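Local coordinates for protein SusD homolog (Bacteroides thetaiotaomicron VPI-5482, PDB 3IV0) that probably binds sugars at the cell outer membrane as a member of the SusD family of glycan-uptake proteins, at residues A[31-36]-A[266-271]; A[270-275]-A[346-351]; A[275-278]-A[282-285]. All coordinates share one frame; numbering follows the deposited sequence.

Contact 1. Residues A[31-36]-A[266-271]; sequences NSFRNA and FEIAQN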
# COMPACT_ATOMS: atom_id res chain seq x y z
N ASN A 31 10.32 12.15 0.94
CA ASN A 31 9.96 12.58 2.29
C ASN A 31 8.51 13.00 2.42
O ASN A 31 7.86 12.65 3.39
CB ASN A 31 10.93 13.70 2.74
CG ASN A 31 10.75 14.08 4.17
OD1 ASN A 31 10.98 13.26 5.05
ND2 ASN A 31 10.31 15.31 4.43
N SER A 32 8.03 13.77 1.46
CA SER A 32 6.64 14.17 1.49
C SER A 32 5.70 12.98 1.37
O SER A 32 4.70 12.94 2.09
CB SER A 32 6.30 15.21 0.41
OG SER A 32 6.95 16.45 0.71
N PHE A 33 6.02 12.00 0.53
CA PHE A 33 5.17 10.82 0.43
C PHE A 33 5.18 10.08 1.76
O PHE A 33 4.13 9.61 2.22
CB PHE A 33 5.68 9.92 -0.67
CG PHE A 33 4.80 8.75 -0.93
CD1 PHE A 33 3.65 8.87 -1.72
CD2 PHE A 33 5.07 7.53 -0.39
CE1 PHE A 33 2.83 7.77 -1.96
CE2 PHE A 33 4.25 6.44 -0.62
CZ PHE A 33 3.13 6.58 -1.40
N ARG A 34 6.32 9.98 2.41
CA ARG A 34 6.42 9.36 3.72
C ARG A 34 5.57 10.12 4.72
O ARG A 34 4.88 9.53 5.57
CB ARG A 34 7.86 9.31 4.17
CG ARG A 34 8.03 8.84 5.61
CD ARG A 34 9.45 8.55 5.92
NE ARG A 34 10.32 9.70 5.69
CZ ARG A 34 11.63 9.61 5.56
NH1 ARG A 34 12.25 8.45 5.62
NH2 ARG A 34 12.34 10.74 5.35
N ASN A 35 5.64 11.45 4.72
CA ASN A 35 4.81 12.24 5.62
C ASN A 35 3.33 12.01 5.41
O ASN A 35 2.58 11.93 6.40
CB ASN A 35 5.15 13.73 5.48
CG ASN A 35 6.43 14.10 6.19
OD1 ASN A 35 6.86 13.43 7.10
ND2 ASN A 35 7.03 15.21 5.74
N ALA A 36 2.91 11.92 4.15
CA ALA A 36 1.49 11.75 3.82
C ALA A 36 0.95 10.40 4.25
O ALA A 36 -0.26 10.27 4.51
CB ALA A 36 1.30 11.90 2.35
N PHE A 266 8.69 -2.00 -3.32
CA PHE A 266 8.78 -0.57 -2.97
C PHE A 266 8.49 -0.47 -1.51
O PHE A 266 7.52 -1.08 -1.00
CB PHE A 266 7.87 0.34 -3.81
CG PHE A 266 8.12 1.78 -3.52
CD1 PHE A 266 9.36 2.32 -3.86
CD2 PHE A 266 7.25 2.54 -2.79
CE1 PHE A 266 9.67 3.62 -3.51
CE2 PHE A 266 7.57 3.84 -2.43
CZ PHE A 266 8.79 4.37 -2.79
N GLU A 267 9.27 0.35 -0.81
CA GLU A 267 9.19 0.53 0.64
C GLU A 267 9.35 2.00 0.98
O GLU A 267 10.03 2.72 0.28
CB GLU A 267 10.30 -0.29 1.33
CG GLU A 267 10.38 -1.71 0.82
CD GLU A 267 11.55 -2.50 1.36
OE1 GLU A 267 12.35 -1.96 2.15
OE2 GLU A 267 11.68 -3.67 0.94
N ILE A 268 8.68 2.41 2.06
CA ILE A 268 8.83 3.72 2.65
C ILE A 268 9.85 3.58 3.77
O ILE A 268 9.72 2.72 4.64
CB ILE A 268 7.48 4.22 3.22
CG1 ILE A 268 6.40 4.33 2.13
CG2 ILE A 268 7.65 5.61 3.88
CD1 ILE A 268 4.94 4.33 2.64
N ALA A 269 10.90 4.41 3.76
CA ALA A 269 12.02 4.25 4.65
C ALA A 269 11.71 4.73 6.06
O ALA A 269 11.20 5.84 6.25
CB ALA A 269 13.23 5.05 4.09
N GLN A 270 12.03 3.90 7.04
CA GLN A 270 12.13 4.33 8.43
C GLN A 270 13.59 4.23 8.83
O GLN A 270 14.30 3.30 8.44
CB GLN A 270 11.29 3.45 9.38
CG GLN A 270 10.74 4.23 10.54
CD GLN A 270 9.93 3.43 11.54
OE1 GLN A 270 9.83 2.19 11.47
NE2 GLN A 270 9.36 4.13 12.46
N ASN A 271 14.04 5.20 9.60
CA ASN A 271 15.40 5.17 10.11
C ASN A 271 15.42 5.88 11.47
O ASN A 271 15.60 7.10 11.57
CB ASN A 271 16.38 5.76 9.10
CG ASN A 271 17.81 5.48 9.47
OD1 ASN A 271 18.13 5.34 10.64
ND2 ASN A 271 18.68 5.36 8.46
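Arg34 and Ile268 lie slantwise against each other where helix 19-39 meets the end of strand 264-268. Ile268 CG2 sits against the aliphatic base of the arginine, 3.7 Å from Arg34 CG and as near to CB. The other branch of Ile268 leads to Phe33, which it crosses at about a right angle, with CD1 3.9 Å from Phe33 CE2. Behind that ring lies helix 117-142, where Phe137 meets it edge to face. The Arg34 chain leaves anti to the backbone N and then bends at chi3 (58°), which turns its guanidinium past the isoleucine to the next residue. There Arg34 NH1 donates to Ala269 O at 2.9 Å, nearly straight (164°), the oxygen lying in the guanidinium plane although the donor stands above the carbonyl plane. At the same plane's edge, Arg34 NH2 meets a lone pair of Asn31 OD1, three residues earlier in the helix, at 2.9 Å. Two in-plane oxygens on different nitrogens thus fix the rotation of the group. NH2 also forms a salt bridge with Glu276, so the arginine joins the helix to a backbone carbonyl and to a countercharge, which probably stabilises its positive charge at this partly buried seam.

Contact 2. Residues A[270-275]-A[346-351]; sequences QNINFN and NIDTYG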
# COMPACT_ATOMS: atom_id res chain seq x y z
N GLN A 270 12.03 3.90 7.04
CA GLN A 270 12.13 4.33 8.43
C GLN A 270 13.59 4.23 8.83
O GLN A 270 14.30 3.30 8.44
CB GLN A 270 11.29 3.45 9.38
CG GLN A 270 10.74 4.23 10.54
CD GLN A 270 9.93 3.43 11.54
OE1 GLN A 270 9.83 2.19 11.47
NE2 GLN A 270 9.36 4.13 12.46
N ASN A 271 14.04 5.20 9.60
CA ASN A 271 15.40 5.17 10.11
C ASN A 271 15.42 5.88 11.47
O ASN A 271 15.60 7.10 11.57
CB ASN A 271 16.38 5.76 9.10
CG ASN A 271 17.81 5.48 9.47
OD1 ASN A 271 18.13 5.34 10.64
ND2 ASN A 271 18.68 5.36 8.46
N ILE A 272 15.17 5.08 12.51
CA ILE A 272 15.17 5.53 13.90
C ILE A 272 16.42 6.31 14.25
O ILE A 272 16.35 7.35 14.90
CB ILE A 272 15.12 4.34 14.87
CG1 ILE A 272 13.70 3.87 15.08
CG2 ILE A 272 15.72 4.72 16.23
CD1 ILE A 272 13.62 2.78 16.13
N ASN A 273 17.58 5.82 13.83
CA ASN A 273 18.85 6.45 14.17
C ASN A 273 19.00 7.84 13.56
O ASN A 273 19.77 8.66 14.07
CB ASN A 273 20.02 5.58 13.71
N PHE A 274 18.29 8.09 12.46
CA PHE A 274 18.36 9.38 11.75
C PHE A 274 17.10 10.23 11.93
O PHE A 274 16.85 11.16 11.13
CB PHE A 274 18.58 9.13 10.26
N ASN A 275 16.33 9.93 12.96
CA ASN A 275 15.15 10.71 13.28
C ASN A 275 14.14 10.68 12.14
O ASN A 275 13.48 11.66 11.87
CB ASN A 275 15.53 12.16 13.57
N ASN A 346 10.26 -6.16 14.82
CA ASN A 346 11.64 -5.71 14.72
C ASN A 346 11.71 -4.59 15.75
O ASN A 346 11.52 -3.40 15.47
CB ASN A 346 11.96 -5.20 13.33
CG ASN A 346 12.45 -6.31 12.42
OD1 ASN A 346 13.44 -6.98 12.75
ND2 ASN A 346 11.73 -6.56 11.32
N ILE A 347 11.95 -4.99 16.98
CA ILE A 347 11.73 -4.12 18.11
C ILE A 347 12.94 -3.21 18.36
O ILE A 347 14.07 -3.67 18.21
CB ILE A 347 11.45 -4.99 19.35
CG1 ILE A 347 10.15 -5.80 19.18
CG2 ILE A 347 11.35 -4.11 20.58
CD1 ILE A 347 10.14 -7.12 19.97
N ASP A 348 12.70 -1.95 18.68
CA ASP A 348 13.80 -1.04 18.97
C ASP A 348 13.29 0.10 19.80
O ASP A 348 12.09 0.29 19.97
CB ASP A 348 14.41 -0.55 17.65
CG ASP A 348 15.82 -0.01 17.80
OD1 ASP A 348 16.35 0.02 18.93
OD2 ASP A 348 16.38 0.39 16.76
N THR A 349 14.23 0.84 20.39
CA THR A 349 13.88 2.00 21.19
C THR A 349 14.45 3.27 20.58
O THR A 349 15.44 3.23 19.86
CB THR A 349 14.43 1.84 22.60
OG1 THR A 349 15.85 1.73 22.52
CG2 THR A 349 13.86 0.59 23.23
N TYR A 350 13.80 4.39 20.84
CA TYR A 350 14.33 5.68 20.42
C TYR A 350 13.95 6.78 21.41
O TYR A 350 13.18 6.54 22.35
CB TYR A 350 13.84 6.02 19.01
CG TYR A 350 12.34 6.11 18.87
CD1 TYR A 350 11.58 4.99 18.56
CD2 TYR A 350 11.69 7.31 19.07
CE1 TYR A 350 10.20 5.08 18.43
CE2 TYR A 350 10.34 7.42 18.96
CZ TYR A 350 9.59 6.30 18.63
OH TYR A 350 8.23 6.44 18.51
N GLY A 351 14.49 7.97 21.19
CA GLY A 351 14.21 9.11 22.06
C GLY A 351 14.48 8.77 23.50
O GLY A 351 15.52 8.18 23.81
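Asp348 OD1 accepts the backbone N-H of the next residue, with Thr349 N 2.7 Å away and the N-H...O angle bent to 139°. The donor approaches from above the carboxylate plane, 41° out of it. This bond sits beside the van der Waals contact, for the other side of the same side chain meets Ile272: CD1 of the isoleucine is 3.7 Å from Asp348 OD2 and equally near Asp348 CB. The two arms of Ile272, CG1-CD1 and CG2, thereby reach three successive residues of the strand. Ile272 CG2 lies 3.6 Å from Tyr350 CB and also nears the carbonyl of Thr349, while Ile272 CD1 reaches Tyr350 CD1 at 3.9 Å. Tyr350 crosses the isoleucine at about a right angle; its CB is set against CG2 by the backbone, and with CG between the backbone N and the carbonyl carbon (chi1 60°) the ring is turned so that its CD1 lies by Ile272 CD1. The tyrosine side chain also touches Ile277. Strand 348-350 is one arm of a two-stranded antiparallel hairpin whose other arm, 354-356, contributes Thr356 as a further neighbour of Ile272. Facing it is a tight 3-10 turn, in which Phe274 N bonds to Asn271 O at 3.0 Å and Asn275 N to Ile272 O at 3.2 Å; Asn271 OD1 adds a weak bond to Phe274 N. Ile272 opens this turn, its CB directed toward the hairpin. With an alanine at Asp348 the carboxylate is gone, and the N-H of Thr349 would probably lose its side-chain acceptor and Ile272 CD1 part of its packing. Asn346, at the base of the arm, pairs through its backbone with Ser357 and Ser359, and through ND2 with the carbonyl of Ser254.

Contact 3. Residues A[275-278]-A[282-285]; sequences NEIF and AKFS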
# COMPACT_ATOMS: atom_id res chain seq x y z
N ASN A 275 16.33 9.93 12.96
CA ASN A 275 15.15 10.71 13.28
C ASN A 275 14.14 10.68 12.14
O ASN A 275 13.48 11.66 11.87
CB ASN A 275 15.53 12.16 13.57
N GLU A 276 14.06 9.56 11.44
CA GLU A 276 13.02 9.38 10.42
C GLU A 276 12.12 8.28 10.95
O GLU A 276 12.36 7.09 10.72
CB GLU A 276 13.66 9.01 9.10
CG GLU A 276 14.42 10.16 8.48
CD GLU A 276 15.23 9.76 7.26
OE1 GLU A 276 15.97 8.77 7.34
OE2 GLU A 276 15.13 10.47 6.22
N ILE A 277 11.15 8.69 11.74
CA ILE A 277 10.33 7.79 12.53
C ILE A 277 8.88 7.95 12.17
O ILE A 277 8.34 9.04 12.17
CB ILE A 277 10.51 8.05 14.04
CG1 ILE A 277 12.00 8.10 14.38
CG2 ILE A 277 9.86 6.97 14.90
CD1 ILE A 277 12.31 8.35 15.86
N PHE A 278 8.23 6.84 11.87
CA PHE A 278 6.81 6.86 11.59
C PHE A 278 6.05 7.15 12.87
O PHE A 278 6.51 6.81 13.93
CB PHE A 278 6.36 5.51 11.06
CG PHE A 278 7.08 5.04 9.77
CD1 PHE A 278 7.57 5.94 8.80
CD2 PHE A 278 7.19 3.68 9.50
CE1 PHE A 278 8.15 5.46 7.65
CE2 PHE A 278 7.77 3.20 8.36
CZ PHE A 278 8.26 4.09 7.42
N ALA A 282 0.59 5.02 13.10
CA ALA A 282 0.68 4.73 11.67
C ALA A 282 1.20 3.35 11.34
O ALA A 282 1.05 2.85 10.21
CB ALA A 282 1.57 5.76 10.96
N LYS A 283 1.87 2.72 12.31
CA LYS A 283 2.49 1.41 12.13
C LYS A 283 1.51 0.35 12.60
O LYS A 283 1.25 0.22 13.81
CB LYS A 283 3.80 1.33 12.89
CG LYS A 283 4.84 2.28 12.30
CD LYS A 283 6.19 2.17 12.98
CE LYS A 283 6.26 3.05 14.19
NZ LYS A 283 7.69 3.19 14.69
N PHE A 284 1.02 -0.45 11.67
CA PHE A 284 0.10 -1.52 12.02
C PHE A 284 0.61 -2.34 13.19
O PHE A 284 -0.14 -2.60 14.18
CB PHE A 284 -0.07 -2.43 10.79
CG PHE A 284 -0.93 -3.65 11.01
CD1 PHE A 284 -2.30 -3.56 10.88
CD2 PHE A 284 -0.37 -4.88 11.31
CE1 PHE A 284 -3.11 -4.67 11.05
CE2 PHE A 284 -1.20 -5.99 11.48
CZ PHE A 284 -2.57 -5.86 11.36
N SER A 285 1.87 -2.72 13.14
CA SER A 285 2.45 -3.54 14.19
C SER A 285 2.23 -2.92 15.59
O SER A 285 1.93 -3.64 16.57
CB SER A 285 3.93 -3.76 13.91
OG SER A 285 4.47 -4.74 14.81
O HOH W 1 7.18 5.26 16.32
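The Phe278 ring meets Lys283 at its edge: CG and CD of the lysine lie near the ring plane, each 3.9 Å from Phe278 CD2, and Phe278 CB is 3.8 Å from Lys283 CG. Arg34, Met38 and Ser39 of helix 19-39 also touch this buried side chain. The two side chains cross at about a right angle. Lys283 starts with CG anti to the carbonyl carbon (chi1 -67°) and bends at chi3 (-86°), a course that takes its methylenes along Phe278 CB and then its CE to 3.8 Å from Phe278 O. The direct gap from NZ to that carbonyl, 3.9 Å, is too long for a bond, and a water fills the role. It donates to Phe278 O at 2.9 Å and accepts from Lys283 NZ at 2.7 Å. NZ also bonds Thr356 OG1, whereas its ion pair with Asp286 is long and weak. The contact therefore divides the lysine's two parts: its carbon chain packs on phenylalanine while its ammonium is held by water and a threonine hydroxyl, an arrangement likely to ease the cost of burying the charge.

Along the chain, strand 264-268 in contact 1 runs out into the loop used by contacts 2 and 3, which returns to helix 284-287. Contact 1 lies about 9 Å from contact 3 and about 14 Å from contact 2, centre to centre; contacts 2 and 3 are about 9 Å apart. All lie on the same side of the chain's centre, contact 2 outermost at about 22 Å from it. Asn271 N probably bonds Glu276 O, and Asn275 and Glu276, both facing Asn271, fit a G1 bulge where the loop doubles back. Its base thus leans on helix 19-39 while its tip meets hairpin 348-356, joining parts distant in sequence.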